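Local coordinates for protein probable branched-chain-amino-acid aminotransferase (Thermotoga maritima MSB8, PDB 3CSW) that probably transfers the amino group between leucine, isoleucine or valine and 2-oxoglutarate, using pyridoxal 5'-phosphate as cofactor, at residues R62-R65 with S66-F70; S77-E80 with F81-V84; D201-T204 with R205-I209; S32-E35 with K36-Q39. One frame throughout, in Å; residues are numbered along the deposited sequence. Where two conformers were deposited one is given.

Contact 1 of 4, residues R62-R65 with S66-F70; sequences RLKR and SADFF. With PLP (pyridoxal-5'-phosphate), chain E.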
loop_
_atom_site.group_PDB
_atom_site.type_symbol
_atom_site.label_atom_id
_atom_site.label_comp_id
_atom_site.label_asym_id
_atom_site.label_seq_id
_atom_site.Cartn_x
_atom_site.Cartn_y
_atom_site.Cartn_z
ATOM N N ARG A 62 19.202 -22.639 -2.622
ATOM C CA ARG A 62 18.776 -21.247 -2.399
ATOM C C ARG A 62 19.606 -20.320 -3.265
ATOM O O ARG A 62 19.095 -19.341 -3.802
ATOM C CB ARG A 62 18.942 -20.791 -0.939
ATOM C CG ARG A 62 17.670 -20.695 -0.100
ATOM C CD ARG A 62 17.662 -19.402 0.747
ATOM N NE ARG A 62 18.819 -19.294 1.640
ATOM C CZ ARG A 62 18.772 -19.009 2.940
ATOM N NH1 ARG A 62 17.626 -18.777 3.556
ATOM N NH2 ARG A 62 19.896 -18.942 3.629
ATOM N N LEU A 63 20.901 -20.625 -3.370
ATOM C CA LEU A 63 21.816 -19.845 -4.206
ATOM C C LEU A 63 21.327 -19.923 -5.654
ATOM O O LEU A 63 21.194 -18.901 -6.324
ATOM C CB LEU A 63 23.265 -20.344 -4.072
ATOM C CG LEU A 63 24.406 -19.513 -4.695
ATOM C CD1 LEU A 63 24.592 -18.127 -4.030
ATOM C CD2 LEU A 63 25.724 -20.275 -4.632
ATOM N N LYS A 64 21.038 -21.132 -6.128
ATOM C CA LYS A 64 20.521 -21.313 -7.488
ATOM C C LYS A 64 19.224 -20.510 -7.724
ATOM O O LYS A 64 19.049 -19.852 -8.751
ATOM C CB LYS A 64 20.296 -22.798 -7.774
ATOM C CG LYS A 64 19.880 -23.061 -9.207
ATOM C CD LYS A 64 19.832 -24.562 -9.576
ATOM C CE LYS A 64 19.707 -24.732 -11.111
ATOM N NZ LYS A 64 18.892 -23.624 -11.768
ATOM N N ARG A 65 18.329 -20.555 -6.753
ATOM C CA ARG A 65 17.082 -19.820 -6.822
ATOM C C ARG A 65 17.295 -18.303 -6.883
ATOM O O ARG A 65 16.616 -17.627 -7.653
ATOM C CB ARG A 65 16.177 -20.190 -5.636
ATOM C CG ARG A 65 14.840 -19.497 -5.656
ATOM C CD ARG A 65 14.042 -19.820 -4.422
ATOM N NE ARG A 65 14.636 -19.194 -3.246
ATOM C CZ ARG A 65 14.253 -19.417 -1.996
ATOM N NH1 ARG A 65 13.256 -20.253 -1.738
ATOM N NH2 ARG A 65 14.880 -18.802 -1.004
ATOM N N SER A 66 18.217 -17.766 -6.076
ATOM C CA SER A 66 18.574 -16.348 -6.148
ATOM C C SER A 66 19.178 -16.027 -7.518
ATOM O O SER A 66 18.902 -14.961 -8.085
ATOM C CB SER A 66 19.554 -15.943 -5.045
ATOM O OG SER A 66 18.916 -15.791 -3.778
ATOM N N ALA A 67 19.993 -16.945 -8.041
ATOM C CA ALA A 67 20.627 -16.774 -9.341
ATOM C C ALA A 67 19.593 -16.773 -10.465
ATOM O O ALA A 67 19.773 -16.072 -11.461
ATOM C CB ALA A 67 21.684 -17.862 -9.581
ATOM N N ASP A 68 18.516 -17.540 -10.300
ATOM C CA ASP A 68 17.459 -17.634 -11.322
ATOM C C ASP A 68 16.635 -16.366 -11.476
ATOM O O ASP A 68 16.161 -16.084 -12.576
ATOM C CB ASP A 68 16.542 -18.828 -11.060
ATOM C CG ASP A 68 17.224 -20.162 -11.359
ATOM O OD1 ASP A 68 18.218 -20.181 -12.126
ATOM O OD2 ASP A 68 16.766 -21.193 -10.815
ATOM N N PHE A 69 16.478 -15.579 -10.408
ATOM C CA PHE A 69 15.863 -14.254 -10.567
ATOM C C PHE A 69 16.663 -13.389 -11.598
ATOM O O PHE A 69 16.283 -12.239 -11.837
ATOM C CB PHE A 69 15.702 -13.502 -9.228
ATOM C CG PHE A 69 14.739 -14.165 -8.240
ATOM C CD1 PHE A 69 13.401 -14.398 -8.577
ATOM C CD2 PHE A 69 15.164 -14.527 -6.951
ATOM C CE1 PHE A 69 12.501 -15.010 -7.640
ATOM C CE2 PHE A 69 14.286 -15.141 -6.017
ATOM C CZ PHE A 69 12.956 -15.379 -6.358
ATOM N N PHE A 70 17.741 -13.931 -12.198
ATOM C CA PHE A 70 18.547 -13.237 -13.234
ATOM C C PHE A 70 18.873 -14.075 -14.475
ATOM O O PHE A 70 19.667 -13.639 -15.318
ATOM C CB PHE A 70 19.899 -12.813 -12.664
ATOM C CG PHE A 70 19.805 -11.876 -11.519
ATOM C CD1 PHE A 70 19.562 -12.352 -10.243
ATOM C CD2 PHE A 70 19.978 -10.516 -11.706
ATOM C CE1 PHE A 70 19.475 -11.489 -9.180
ATOM C CE2 PHE A 70 19.897 -9.640 -10.639
ATOM C CZ PHE A 70 19.642 -10.127 -9.375
HETATM N N1 PLP E . 16.463 -13.034 7.116
HETATM C C2 PLP E . 17.406 -12.319 6.385
HETATM C C2A PLP E . 17.003 -10.980 5.851
HETATM C C3 PLP E . 18.693 -12.861 6.175
HETATM O O3 PLP E . 19.668 -12.137 5.530
HETATM C C4 PLP E . 19.011 -14.133 6.709
HETATM C C4A PLP E . 20.393 -14.705 6.555
HETATM O O4A PLP E . 21.299 -14.366 7.339
HETATM C C5 PLP E . 18.042 -14.832 7.449
HETATM C C6 PLP E . 16.775 -14.276 7.633
HETATM C C5A PLP E . 18.392 -16.079 8.229
HETATM O O4P PLP E . 18.369 -17.216 7.378
HETATM P P PLP E . 19.239 -18.561 7.685
HETATM O O1P PLP E . 19.242 -19.472 6.440
HETATM O O2P PLP E . 18.625 -19.297 8.841
HETATM O O3P PLP E . 20.640 -18.071 8.028
HETATM O O HOH W 1 16.947 -17.436 -2.725
#
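Lys64 and Asp68 sit one helical turn apart, and their side chains slant across each other. The lysine chain runs extended as far as CE, with CG anti to the backbone N (chi1 -175°), and bends only at its last torsion. That bend brings NZ to 3.4 Å from OD2 of Asp68, a long salt bridge. Asp68 N also donates to Lys64 O at 2.8 Å. Arg65 and Ser66 meet through one water. It accepts from Arg65 NE in the plane of the guanidinium edge. It donates to Ser66 OG at 2.8 Å and to Arg62 O, the carbonyl that also takes Ser66 N. Arg65 NH2 goes on to a salt bridge with Asp201. Phe69 turns its ring obliquely to Arg65 O, with CD2 3.5 Å from that oxygen. In one of its two deposited conformers Arg62 reaches the cofactor: NH2 lies 2.9 Å from O1P of PLP, at the guanidinium edge, and NH1 makes a weak bond to it. Arg62 NE forms a salt bridge with Glu44 of strand 42-49. Leu63 and Ser66 pack on Val42 of the same strand, so the last part of helix 56-68 rests on that strand while Arg62 extends to the phosphate.

Contact 2 of 4, residues S77-E80 with F81-V84; sequences SFDE and FTKV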
loop_
_atom_site.group_PDB
_atom_site.type_symbol
_atom_site.label_atom_id
_atom_site.label_comp_id
_atom_site.label_asym_id
_atom_site.label_seq_id
_atom_site.Cartn_x
_atom_site.Cartn_y
_atom_site.Cartn_z
ATOM N N SER A 77 28.960 -26.939 -9.746
ATOM C CA SER A 77 28.079 -28.065 -9.468
ATOM C C SER A 77 27.971 -28.184 -7.946
ATOM O O SER A 77 28.765 -27.587 -7.203
ATOM C CB SER A 77 28.618 -29.355 -10.085
ATOM O OG SER A 77 29.797 -29.792 -9.422
ATOM N N PHE A 78 26.975 -28.925 -7.471
ATOM C CA PHE A 78 26.861 -29.150 -6.042
ATOM C C PHE A 78 28.089 -29.893 -5.544
ATOM O O PHE A 78 28.633 -29.605 -4.471
ATOM C CB PHE A 78 25.624 -29.960 -5.708
ATOM C CG PHE A 78 25.513 -30.275 -4.251
ATOM C CD1 PHE A 78 25.586 -29.251 -3.303
ATOM C CD2 PHE A 78 25.372 -31.578 -3.816
ATOM C CE1 PHE A 78 25.523 -29.523 -1.969
ATOM C CE2 PHE A 78 25.282 -31.865 -2.461
ATOM C CZ PHE A 78 25.357 -30.850 -1.540
ATOM N N ASP A 79 28.522 -30.854 -6.345
ATOM C CA ASP A 79 29.667 -31.689 -6.024
ATOM C C ASP A 79 30.930 -30.841 -5.849
ATOM O O ASP A 79 31.696 -31.055 -4.906
ATOM C CB ASP A 79 29.847 -32.723 -7.136
ATOM C CG ASP A 79 30.893 -33.765 -6.810
ATOM O OD1 ASP A 79 30.891 -34.299 -5.671
ATOM O OD2 ASP A 79 31.707 -34.060 -7.715
ATOM N N GLU A 80 31.135 -29.873 -6.740
ATOM C CA GLU A 80 32.289 -28.966 -6.652
ATOM C C GLU A 80 32.171 -27.987 -5.482
ATOM O O GLU A 80 33.159 -27.693 -4.804
ATOM C CB GLU A 80 32.441 -28.189 -7.956
ATOM C CG GLU A 80 32.860 -29.071 -9.129
ATOM C CD GLU A 80 32.678 -28.404 -10.495
ATOM O OE1 GLU A 80 31.923 -27.402 -10.596
ATOM O OE2 GLU A 80 33.293 -28.902 -11.474
ATOM N N PHE A 81 30.954 -27.477 -5.288
ATOM C CA PHE A 81 30.585 -26.601 -4.162
ATOM C C PHE A 81 31.004 -27.286 -2.858
ATOM O O PHE A 81 31.751 -26.703 -2.066
ATOM C CB PHE A 81 29.070 -26.358 -4.228
ATOM C CG PHE A 81 28.496 -25.471 -3.137
ATOM C CD1 PHE A 81 28.742 -24.111 -3.121
ATOM C CD2 PHE A 81 27.614 -25.996 -2.188
ATOM C CE1 PHE A 81 28.174 -23.295 -2.148
ATOM C CE2 PHE A 81 27.045 -25.190 -1.222
ATOM C CZ PHE A 81 27.318 -23.841 -1.200
ATOM N N THR A 82 30.568 -28.533 -2.669
ATOM C CA THR A 82 30.889 -29.266 -1.450
ATOM C C THR A 82 32.397 -29.496 -1.331
ATOM O O THR A 82 32.953 -29.478 -0.230
ATOM C CB THR A 82 30.155 -30.631 -1.353
ATOM O OG1 THR A 82 30.636 -31.543 -2.352
ATOM C CG2 THR A 82 28.683 -30.449 -1.527
ATOM N N LYS A 83 33.066 -29.689 -2.465
ATOM C CA LYS A 83 34.506 -29.936 -2.453
ATOM C C LYS A 83 35.284 -28.732 -1.938
ATOM O O LYS A 83 36.168 -28.890 -1.094
ATOM C CB LYS A 83 35.005 -30.370 -3.840
ATOM C CG LYS A 83 34.623 -31.817 -4.193
ATOM C CD LYS A 83 35.168 -32.274 -5.576
ATOM C CE LYS A 83 34.779 -33.749 -5.877
ATOM N NZ LYS A 83 35.640 -34.423 -6.900
ATOM N N VAL A 84 34.954 -27.533 -2.435
ATOM C CA VAL A 84 35.605 -26.304 -1.962
ATOM C C VAL A 84 35.240 -26.018 -0.495
ATOM O O VAL A 84 36.093 -25.607 0.296
ATOM C CB VAL A 84 35.246 -25.064 -2.837
ATOM C CG1 VAL A 84 35.932 -23.808 -2.294
ATOM C CG2 VAL A 84 35.641 -25.295 -4.315
HETATM O O HOH W 2 28.651 -33.952 -3.250
#
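Asp79 O is gripped by two donors from one face of its carbonyl plane. Thr82 OG1 reaches it at 2.8 Å from well above the plane, and Lys83 N at 3.1 Å. Thr82 places OG1 between its backbone N and carbonyl carbon (chi1 68°), which turns the hydroxyl back to the preceding turn. A water donates to the same OG1 and, weakly, to Asp79 OD1. The methyl CG2 of Thr82 lies over one face of the Phe78 ring, 3.5 Å from the centroid, a CH-pi contact offset toward the rim. Phe81 comes in obliquely, with CD2 4.0 Å from Phe78 CD1. Were Phe78 an alanine, the Thr82 methyl and the Phe81 ring would probably lose this partner, and a gap would open beside Tyr57, whose ring meets Phe78 edge-to-face. Ser77 is the N-cap. Its OG accepts from Glu80 N at 3.0 Å, while Ser77 N gives a nearly straight bond to Glu80 OE1 (174°), which closes a capping box. Lys83 and Asp79 stay just beyond a salt bridge. Reciprocal polar bonds thus fix the start of helix 78-89, aromatic and methyl packing joins Phe78, Phe81 and Thr82, and the Asp79-Lys83 charges probably add only a mild attraction.

Contact 3 of 4, residues D201-T204 with R205-I209; sequences DGIT and RENVI. With PLP (pyridoxal-5'-phosphate), chain E.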
loop_
_atom_site.group_PDB
_atom_site.type_symbol
_atom_site.label_atom_id
_atom_site.label_comp_id
_atom_site.label_asym_id
_atom_site.label_seq_id
_atom_site.Cartn_x
_atom_site.Cartn_y
_atom_site.Cartn_z
ATOM N N ASP A 201 13.020 -17.546 3.525
ATOM C CA ASP A 201 12.805 -18.880 4.117
ATOM C C ASP A 201 14.124 -19.388 4.701
ATOM O O ASP A 201 14.830 -20.192 4.095
ATOM C CB ASP A 201 12.233 -19.887 3.088
ATOM C CG ASP A 201 13.024 -19.914 1.768
ATOM O OD1 ASP A 201 13.643 -18.881 1.392
ATOM O OD2 ASP A 201 13.023 -20.967 1.098
ATOM N N GLY A 202 14.469 -18.868 5.866
ATOM C CA GLY A 202 15.699 -19.245 6.515
ATOM C C GLY A 202 15.787 -20.737 6.797
ATOM O O GLY A 202 14.784 -21.382 7.155
ATOM N N ILE A 203 16.985 -21.267 6.614
ATOM C CA ILE A 203 17.293 -22.675 6.885
ATOM C C ILE A 203 17.263 -23.014 8.393
ATOM O O ILE A 203 16.875 -24.125 8.756
ATOM C CB ILE A 203 18.646 -23.074 6.236
ATOM C CG1 ILE A 203 18.473 -23.005 4.709
ATOM C CG2 ILE A 203 19.145 -24.461 6.777
ATOM C CD1 ILE A 203 19.720 -23.135 3.905
ATOM N N THR A 204 17.648 -22.069 9.260
ATOM C CA THR A 204 17.527 -22.266 10.727
ATOM C C THR A 204 16.058 -22.293 11.144
ATOM O O THR A 204 15.630 -23.135 11.921
ATOM C CB THR A 204 18.258 -21.163 11.546
ATOM O OG1 THR A 204 19.504 -20.845 10.927
ATOM C CG2 THR A 204 18.499 -21.607 13.014
ATOM N N ARG A 205 15.294 -21.339 10.622
ATOM C CA ARG A 205 13.841 -21.298 10.804
ATOM C C ARG A 205 13.167 -22.640 10.475
ATOM O O ARG A 205 12.390 -23.152 11.243
ATOM C CB ARG A 205 13.285 -20.173 9.919
ATOM C CG ARG A 205 11.765 -20.090 9.782
ATOM C CD ARG A 205 11.377 -19.191 8.640
ATOM N NE ARG A 205 9.937 -19.002 8.597
ATOM C CZ ARG A 205 9.093 -19.828 7.984
ATOM N NH1 ARG A 205 9.538 -20.903 7.338
ATOM N NH2 ARG A 205 7.798 -19.561 8.006
ATOM N N GLU A 206 13.446 -23.171 9.302
ATOM C CA GLU A 206 12.899 -24.421 8.832
ATOM C C GLU A 206 13.186 -25.548 9.821
ATOM O O GLU A 206 12.273 -26.283 10.192
ATOM C CB GLU A 206 13.526 -24.701 7.459
ATOM C CG GLU A 206 13.249 -26.011 6.747
ATOM C CD GLU A 206 14.293 -26.204 5.602
ATOM O OE1 GLU A 206 14.294 -25.431 4.601
ATOM O OE2 GLU A 206 15.161 -27.083 5.751
ATOM N N ASN A 207 14.448 -25.663 10.247
ATOM C CA ASN A 207 14.878 -26.667 11.222
ATOM C C ASN A 207 14.214 -26.537 12.576
ATOM O O ASN A 207 13.883 -27.555 13.205
ATOM C CB ASN A 207 16.397 -26.647 11.388
ATOM C CG ASN A 207 17.107 -27.454 10.311
ATOM O OD1 ASN A 207 16.937 -28.671 10.217
ATOM N ND2 ASN A 207 17.931 -26.791 9.528
ATOM N N VAL A 208 14.012 -25.293 13.023
ATOM C CA VAL A 208 13.355 -25.025 14.304
ATOM C C VAL A 208 11.881 -25.433 14.250
ATOM O O VAL A 208 11.380 -25.978 15.217
ATOM C CB VAL A 208 13.532 -23.546 14.737
ATOM C CG1 VAL A 208 12.637 -23.185 15.938
ATOM C CG2 VAL A 208 15.029 -23.283 15.049
ATOM N N ILE A 209 11.207 -25.191 13.123
ATOM C CA ILE A 209 9.802 -25.612 12.936
ATOM C C ILE A 209 9.684 -27.141 13.045
ATOM O O ILE A 209 8.797 -27.676 13.754
ATOM C CB ILE A 209 9.208 -25.075 11.593
ATOM C CG1 ILE A 209 9.042 -23.555 11.672
ATOM C CG2 ILE A 209 7.838 -25.722 11.267
ATOM C CD1 ILE A 209 8.745 -22.869 10.352
HETATM N N1 PLP E . 16.463 -13.034 7.116
HETATM C C2 PLP E . 17.406 -12.319 6.385
HETATM C C2A PLP E . 17.003 -10.980 5.851
HETATM C C3 PLP E . 18.693 -12.861 6.175
HETATM O O3 PLP E . 19.668 -12.137 5.530
HETATM C C4 PLP E . 19.011 -14.133 6.709
HETATM C C4A PLP E . 20.393 -14.705 6.555
HETATM O O4A PLP E . 21.299 -14.366 7.339
HETATM C C5 PLP E . 18.042 -14.832 7.449
HETATM C C6 PLP E . 16.775 -14.276 7.633
HETATM C C5A PLP E . 18.392 -16.079 8.229
HETATM O O4P PLP E . 18.369 -17.216 7.378
HETATM P P PLP E . 19.239 -18.561 7.685
HETATM O O1P PLP E . 19.242 -19.472 6.440
HETATM O O2P PLP E . 18.625 -19.297 8.841
HETATM O O3P PLP E . 20.640 -18.071 8.028
HETATM O O HOH W 3 12.359 -21.413 6.190
#
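Ile203 O takes two bonds from Asn207, one from N at 3.2 Å and a weak one from ND2 at 3.0 Å. The two side chains lie alongside each other and point the same way, with Ile203 CG2 against the amide nitrogen. This side is closely packed. Val208 lays CG2 3.2 Å from Thr204 O, and its N bonds the same oxygen. Asn207 OD1 accepts from Asn281 ND2. The first turn also holds the phosphate of PLP. Ile203 N donates to O1P at 2.9 Å. Thr204 N and OG1 both donate to O2P, the hydroxyl at 2.7 Å. Thr204 sets OG1 beside its own backbone N (chi1 -40°), and this puts both donors on one oxygen. Gly202, the N-cap, passes with CA 3.5 Å from O4P, where a side chain would collide with the cofactor. The helix N-terminus would be expected to stabilise the phosphate charge. Arg205 is buried as well: its NH2 bonds Pro193 O and pairs with Glu221.

The looser side is at Glu206, which is partly exposed. Its N donates to Gly202 O, its CB rests near that oxygen, and its carboxylate pairs with Lys58. A water also donates to Gly202 O at 2.6 Å and accepts from Arg205 NH1. Helix 203-214 connects strands 189-193 and 219-222 in a beta-alpha-beta unit, with Val208 against Phe236 of strand 234-239 and Phe271 of helix 262-276.

Contact 4 of 4, residues S32-E35 with K36-Q39; sequences SLFE and KSLQ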
loop_
_atom_site.group_PDB
_atom_site.type_symbol
_atom_site.label_atom_id
_atom_site.label_comp_id
_atom_site.label_asym_id
_atom_site.label_seq_id
_atom_site.Cartn_x
_atom_site.Cartn_y
_atom_site.Cartn_z
ATOM N N SER A 32 36.147 -4.553 -14.942
ATOM C CA SER A 32 34.765 -4.632 -15.404
ATOM C C SER A 32 33.911 -5.483 -14.461
ATOM O O SER A 32 32.745 -5.176 -14.262
ATOM C CB SER A 32 34.695 -5.176 -16.829
ATOM O OG SER A 32 35.289 -6.455 -16.891
ATOM N N LEU A 33 34.493 -6.542 -13.894
ATOM C CA LEU A 33 33.805 -7.354 -12.898
ATOM C C LEU A 33 33.551 -6.547 -11.613
ATOM O O LEU A 33 32.474 -6.628 -11.027
ATOM C CB LEU A 33 34.576 -8.650 -12.594
ATOM C CG LEU A 33 33.893 -9.637 -11.626
ATOM C CD1 LEU A 33 34.202 -11.072 -11.987
ATOM C CD2 LEU A 33 34.285 -9.385 -10.178
ATOM N N PHE A 34 34.533 -5.768 -11.186
ATOM C CA PHE A 34 34.369 -4.923 -10.013
ATOM C C PHE A 34 33.274 -3.874 -10.219
ATOM O O PHE A 34 32.440 -3.669 -9.334
ATOM C CB PHE A 34 35.691 -4.239 -9.638
ATOM C CG PHE A 34 35.570 -3.237 -8.509
ATOM C CD1 PHE A 34 35.227 -3.644 -7.235
ATOM C CD2 PHE A 34 35.822 -1.895 -8.720
ATOM C CE1 PHE A 34 35.124 -2.727 -6.202
ATOM C CE2 PHE A 34 35.720 -0.981 -7.697
ATOM C CZ PHE A 34 35.372 -1.398 -6.433
ATOM N N GLU A 35 33.282 -3.193 -11.365
ATOM C CA GLU A 35 32.282 -2.157 -11.615
ATOM C C GLU A 35 30.880 -2.784 -11.615
ATOM O O GLU A 35 29.959 -2.258 -11.008
ATOM C CB GLU A 35 32.568 -1.398 -12.913
ATOM C CG GLU A 35 31.688 -0.161 -13.091
ATOM C CD GLU A 35 31.908 0.579 -14.401
ATOM O OE1 GLU A 35 32.585 0.035 -15.303
ATOM O OE2 GLU A 35 31.391 1.719 -14.520
ATOM N N LYS A 36 30.750 -3.931 -12.263
ATOM C CA LYS A 36 29.492 -4.653 -12.345
ATOM C C LYS A 36 29.004 -5.212 -11.000
ATOM O O LYS A 36 27.801 -5.276 -10.749
ATOM C CB LYS A 36 29.642 -5.794 -13.361
ATOM C CG LYS A 36 28.374 -6.601 -13.630
ATOM C CD LYS A 36 27.301 -5.763 -14.303
ATOM C CE LYS A 36 25.991 -6.531 -14.470
ATOM N NZ LYS A 36 24.948 -5.672 -15.125
ATOM N N SER A 37 29.941 -5.606 -10.145
ATOM C CA SER A 37 29.636 -6.149 -8.826
ATOM C C SER A 37 29.043 -5.105 -7.876
ATOM O O SER A 37 28.513 -5.460 -6.835
ATOM C CB SER A 37 30.896 -6.792 -8.198
ATOM O OG SER A 37 31.856 -5.811 -7.783
ATOM N N LEU A 38 29.158 -3.828 -8.227
ATOM C CA LEU A 38 28.560 -2.729 -7.466
ATOM C C LEU A 38 27.038 -2.789 -7.534
ATOM O O LEU A 38 26.364 -2.233 -6.686
ATOM C CB LEU A 38 29.074 -1.366 -7.957
ATOM C CG LEU A 38 30.586 -1.099 -7.849
ATOM C CD1 LEU A 38 30.922 0.331 -8.311
ATOM C CD2 LEU A 38 31.106 -1.337 -6.443
ATOM N N GLN A 39 26.512 -3.485 -8.540
ATOM C CA GLN A 39 25.081 -3.773 -8.648
ATOM C C GLN A 39 24.613 -4.892 -7.712
ATOM O O GLN A 39 23.406 -5.132 -7.599
ATOM C CB GLN A 39 24.710 -4.130 -10.096
ATOM C CG GLN A 39 25.035 -2.994 -11.065
ATOM C CD GLN A 39 24.555 -3.226 -12.497
ATOM O OE1 GLN A 39 25.342 -3.144 -13.424
ATOM N NE2 GLN A 39 23.258 -3.486 -12.675
#
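Ser37 OG donates to Phe34 O at 2.7 Å, the shortest polar bond here. The hydroxyl stands between its own backbone N and carbonyl carbon (chi1 72°) and thereby folds back onto the turn before it. Phe34 O also receives a weak bond from Leu38 N. A valine in place of Ser37 would probably leave Phe34 O with little more than that weak bond. The other backbone bonds change in span. Lys36 N to Ser32 O and Ser37 N to Leu33 O, at 2.9 Å, span four residues. Leu38 N donates mainly to Glu35 O at 3.3 Å, three residues back and from above the carbonyl plane.

Apolar contact is slight. Leu38 CD2 comes obliquely to the Phe34 ring, 4.3 Å from CE1. Among the charged groups, Lys36 bends at chi2 and sends NZ to Gln39 OE1 at 3.1 Å, above the amide plane. Glu35 carries its carboxylate to Lys99 and Tyr101 of the second subunit. Phe34 and Leu38 also face that subunit, packing on its Ser37 and Tyr101. Near the end of a short helix, bonding changes from four-residue to three-residue spans, with one side laid against a subunit interface.

Contact 3 is the most buried of the four and lies nearest the centre of the chain; contacts 1, 2 and 4 are only partly buried. Contacts 1 and 3 share the cofactor phosphate, one giving a guanidinium and the other a helix N-terminus. They also touch directly, through an ion pair between their segments. Contact 2 belongs to the next helix in the chain after that of contact 1; its centre is about 17 Å from that of contact 1, and it relies on capping and aromatic packing. Contact 4 lies away from the cofactor site. Like contact 1 it touches the second subunit, but its own carboxylate pairs across that boundary.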